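Long-range contact in RNA-binding protein RO60 (Deinococcus radiodurans, PDB 2NVO), which binds small RNAs that accumulate during recovery from ultraviolet irradiation and contributes to the bacterium's resistance to ultraviolet light: residues A99-T112 against M135-G148. Numbering follows the deposited sequence.
Sequences ADPALLVLALIAKT and MLLHFLAFADALGG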
# COMPACT_ATOMS: atom_id res chain seq x y z
N ALA A 99 0.33 -7.33 -5.01
CA ALA A 99 -0.03 -8.44 -5.87
C ALA A 99 1.09 -9.48 -5.98
O ALA A 99 0.83 -10.65 -6.29
CB ALA A 99 -0.40 -7.92 -7.25
N ASP A 100 2.33 -9.07 -5.69
CA ASP A 100 3.52 -9.93 -5.87
C ASP A 100 3.36 -11.39 -5.43
O ASP A 100 3.65 -12.29 -6.21
CB ASP A 100 4.74 -9.33 -5.13
CG ASP A 100 5.08 -7.93 -5.58
OD1 ASP A 100 4.18 -7.17 -5.99
OD2 ASP A 100 6.27 -7.58 -5.50
N PRO A 101 2.95 -11.62 -4.17
CA PRO A 101 2.87 -13.01 -3.68
C PRO A 101 1.85 -13.85 -4.46
O PRO A 101 2.10 -15.05 -4.66
CB PRO A 101 2.42 -12.85 -2.22
CG PRO A 101 2.86 -11.47 -1.83
CD PRO A 101 2.71 -10.64 -3.09
N ALA A 102 0.74 -13.25 -4.85
CA ALA A 102 -0.30 -13.96 -5.60
C ALA A 102 0.18 -14.25 -7.02
O ALA A 102 -0.14 -15.31 -7.58
CB ALA A 102 -1.59 -13.15 -5.62
N LEU A 103 0.95 -13.33 -7.58
CA LEU A 103 1.55 -13.52 -8.89
C LEU A 103 2.56 -14.67 -8.88
O LEU A 103 2.60 -15.47 -9.81
CB LEU A 103 2.21 -12.24 -9.38
CG LEU A 103 1.22 -11.11 -9.64
CD1 LEU A 103 1.94 -9.81 -9.97
CD2 LEU A 103 0.29 -11.51 -10.78
N LEU A 104 3.35 -14.74 -7.81
CA LEU A 104 4.38 -15.77 -7.66
C LEU A 104 3.74 -17.13 -7.49
O LEU A 104 4.14 -18.09 -8.14
CB LEU A 104 5.26 -15.48 -6.44
CG LEU A 104 6.16 -16.62 -5.94
CD1 LEU A 104 7.07 -17.13 -7.07
CD2 LEU A 104 7.00 -16.20 -4.74
N VAL A 105 2.75 -17.20 -6.62
CA VAL A 105 2.03 -18.45 -6.39
C VAL A 105 1.37 -18.94 -7.66
O VAL A 105 1.44 -20.12 -8.00
CB VAL A 105 0.99 -18.29 -5.27
CG1 VAL A 105 0.08 -19.50 -5.24
CG2 VAL A 105 1.70 -18.13 -3.92
N LEU A 106 0.73 -18.02 -8.38
CA LEU A 106 0.08 -18.33 -9.64
C LEU A 106 1.06 -18.88 -10.66
O LEU A 106 0.77 -19.87 -11.34
CB LEU A 106 -0.65 -17.11 -10.22
CG LEU A 106 -1.65 -17.46 -11.33
CD1 LEU A 106 -2.92 -18.10 -10.77
CD2 LEU A 106 -2.02 -16.23 -12.15
N ALA A 107 2.23 -18.26 -10.76
CA ALA A 107 3.29 -18.77 -11.61
C ALA A 107 3.66 -20.20 -11.23
O ALA A 107 3.80 -21.05 -12.11
CB ALA A 107 4.52 -17.87 -11.58
N LEU A 108 3.83 -20.46 -9.94
CA LEU A 108 4.25 -21.78 -9.47
C LEU A 108 3.25 -22.86 -9.89
O LEU A 108 3.62 -23.91 -10.39
CB LEU A 108 4.43 -21.81 -7.95
CG LEU A 108 5.62 -21.09 -7.32
CD1 LEU A 108 5.43 -20.95 -5.80
CD2 LEU A 108 6.91 -21.82 -7.64
N ILE A 109 1.97 -22.59 -9.65
CA ILE A 109 0.92 -23.51 -10.04
C ILE A 109 0.91 -23.68 -11.57
O ILE A 109 1.04 -24.80 -12.08
CB ILE A 109 -0.46 -23.00 -9.58
CG1 ILE A 109 -0.48 -22.78 -8.06
CG2 ILE A 109 -1.56 -23.99 -10.00
CD1 ILE A 109 -1.76 -22.11 -7.57
N ALA A 110 0.80 -22.57 -12.28
CA ALA A 110 0.74 -22.59 -13.74
C ALA A 110 1.91 -23.33 -14.37
O ALA A 110 1.74 -24.03 -15.36
CB ALA A 110 0.65 -21.17 -14.29
N LYS A 111 3.10 -23.18 -13.78
CA LYS A 111 4.31 -23.70 -14.40
C LYS A 111 4.74 -25.06 -13.87
O LYS A 111 5.37 -25.82 -14.59
CB LYS A 111 5.48 -22.72 -14.24
CG LYS A 111 5.27 -21.36 -14.89
CD LYS A 111 5.21 -21.43 -16.40
CE LYS A 111 6.51 -21.94 -16.99
NZ LYS A 111 6.63 -21.63 -18.45
N THR A 112 4.42 -25.37 -12.62
CA THR A 112 4.97 -26.57 -12.01
C THR A 112 3.98 -27.49 -11.29
O THR A 112 4.38 -28.48 -10.68
CB THR A 112 6.13 -26.23 -11.04
OG1 THR A 112 5.61 -25.69 -9.82
CG2 THR A 112 7.10 -25.24 -11.69
N MET A 135 1.96 -5.99 -13.81
CA MET A 135 1.74 -7.23 -13.10
C MET A 135 1.97 -8.44 -14.01
O MET A 135 2.48 -9.46 -13.56
CB MET A 135 0.36 -7.26 -12.46
CG MET A 135 0.19 -6.25 -11.33
SD MET A 135 -1.52 -6.25 -10.71
CE MET A 135 -1.68 -7.91 -10.15
N LEU A 136 1.60 -8.31 -15.28
CA LEU A 136 1.86 -9.38 -16.24
C LEU A 136 3.36 -9.59 -16.47
O LEU A 136 3.82 -10.72 -16.57
CB LEU A 136 1.19 -9.09 -17.58
CG LEU A 136 1.60 -10.08 -18.68
CD1 LEU A 136 1.09 -11.50 -18.36
CD2 LEU A 136 1.13 -9.62 -20.06
N LEU A 137 4.10 -8.49 -16.56
CA LEU A 137 5.54 -8.60 -16.79
C LEU A 137 6.23 -9.15 -15.55
O LEU A 137 7.26 -9.82 -15.63
CB LEU A 137 6.14 -7.27 -17.20
CG LEU A 137 5.52 -6.74 -18.49
CD1 LEU A 137 6.11 -5.40 -18.87
CD2 LEU A 137 5.62 -7.76 -19.65
N HIS A 138 5.63 -8.87 -14.39
CA HIS A 138 6.15 -9.33 -13.11
C HIS A 138 5.88 -10.82 -12.97
O HIS A 138 6.72 -11.59 -12.52
CB HIS A 138 5.49 -8.53 -11.98
CG HIS A 138 6.20 -8.64 -10.67
ND1 HIS A 138 5.64 -8.21 -9.49
CD2 HIS A 138 7.42 -9.15 -10.35
CE1 HIS A 138 6.49 -8.44 -8.49
NE2 HIS A 138 7.57 -9.00 -8.99
N PHE A 139 4.68 -11.23 -13.38
CA PHE A 139 4.33 -12.64 -13.38
C PHE A 139 5.31 -13.43 -14.25
O PHE A 139 5.78 -14.49 -13.85
CB PHE A 139 2.89 -12.81 -13.88
CG PHE A 139 2.56 -14.20 -14.31
CD1 PHE A 139 2.01 -15.10 -13.42
CD2 PHE A 139 2.82 -14.61 -15.61
CE1 PHE A 139 1.72 -16.38 -13.82
CE2 PHE A 139 2.53 -15.89 -16.01
CZ PHE A 139 1.98 -16.78 -15.12
N LEU A 140 5.63 -12.90 -15.42
CA LEU A 140 6.58 -13.53 -16.34
C LEU A 140 8.00 -13.65 -15.76
O LEU A 140 8.70 -14.63 -16.02
CB LEU A 140 6.62 -12.77 -17.67
CG LEU A 140 5.35 -12.85 -18.52
CD1 LEU A 140 5.50 -12.01 -19.77
CD2 LEU A 140 5.02 -14.32 -18.86
N ALA A 141 8.42 -12.65 -14.99
CA ALA A 141 9.69 -12.73 -14.29
C ALA A 141 9.71 -13.89 -13.28
O ALA A 141 10.73 -14.52 -13.08
CB ALA A 141 10.01 -11.42 -13.59
N PHE A 142 8.56 -14.16 -12.65
CA PHE A 142 8.45 -15.31 -11.74
C PHE A 142 8.41 -16.63 -12.51
O PHE A 142 9.04 -17.62 -12.12
CB PHE A 142 7.18 -15.22 -10.87
CG PHE A 142 7.24 -14.17 -9.79
CD1 PHE A 142 8.31 -14.11 -8.90
CD2 PHE A 142 6.20 -13.26 -9.65
CE1 PHE A 142 8.35 -13.14 -7.90
CE2 PHE A 142 6.23 -12.28 -8.64
CZ PHE A 142 7.30 -12.23 -7.78
N ALA A 143 7.67 -16.65 -13.61
CA ALA A 143 7.46 -17.87 -14.38
C ALA A 143 8.70 -18.32 -15.16
O ALA A 143 8.90 -19.51 -15.38
CB ALA A 143 6.27 -17.71 -15.33
N ASP A 144 9.53 -17.37 -15.59
CA ASP A 144 10.63 -17.72 -16.48
C ASP A 144 11.69 -18.57 -15.79
O ASP A 144 12.57 -19.13 -16.43
CB ASP A 144 11.22 -16.51 -17.23
CG ASP A 144 12.06 -15.58 -16.34
OD1 ASP A 144 12.50 -15.99 -15.24
OD2 ASP A 144 12.28 -14.42 -16.77
N ALA A 145 11.57 -18.68 -14.47
CA ALA A 145 12.49 -19.52 -13.71
C ALA A 145 11.87 -20.88 -13.39
O ALA A 145 12.38 -21.60 -12.54
CB ALA A 145 12.89 -18.82 -12.42
N LEU A 146 10.80 -21.24 -14.09
CA LEU A 146 10.06 -22.45 -13.77
C LEU A 146 9.79 -23.33 -14.99
O LEU A 146 9.32 -24.46 -14.85
CB LEU A 146 8.74 -22.11 -13.08
CG LEU A 146 8.73 -21.15 -11.89
CD1 LEU A 146 7.30 -20.87 -11.44
CD2 LEU A 146 9.55 -21.68 -10.74
N GLY A 147 10.06 -22.81 -16.18
CA GLY A 147 9.80 -23.57 -17.39
C GLY A 147 9.85 -22.73 -18.66
O GLY A 147 9.86 -21.50 -18.59
N GLY A 148 9.88 -23.41 -19.81
CA GLY A 148 9.92 -22.75 -21.10
C GLY A 148 8.54 -22.49 -21.70
O GLY A 148 7.52 -22.64 -21.04
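L103 and F142 interlock where helix 100-112 packs on helix 135-143, the two axes running in the same general sense, 50° apart and 8.6 Å at closest approach. L103 is a knob in a hole formed by M135, H138, F139 and F142; its CD1 branch lies 3.6 Å from M135 O. F142 returns the fit, entering between D100, L103, L104 and A107. L104 lies over one face of the F142 ring, its CB 3.8 Å from the centroid and only 4° off the normal, a CH-pi contact. With CG anti to the backbone N (chi1 166°), L104 also sends CD1 to F142 CD1. F139 presents CE1 to A107 CA at 3.6 Å, and A107, whose CA is 5.1 Å from that of A143, sets its CB against F142 CB. At the N-terminal end of helix 100-112, the D100 carboxylate meets the H138 ring at its edge, nearly perpendicular to it, with D100 OD2 3.1 Å from H138 CE1. Beyond the helical part of 135-148, L146 lays CB against K111 CB and CD1 over a face of the A107 carbonyl group. The lysine chain, bent at chi2 and chi3, curls past A143 so that K111 NZ donates to G148 O (2.9 Å), from above the carbonyl plane, and weakly to G147 O; T153 is another hydrogen-bond partner of NZ. Helix 116-129 touches both L106 and F139. Packing of this kind, between helices that run in the same sense and are separated by one other helix, fits the HEAT-like repeats that build the horseshoe of the TROVE domain.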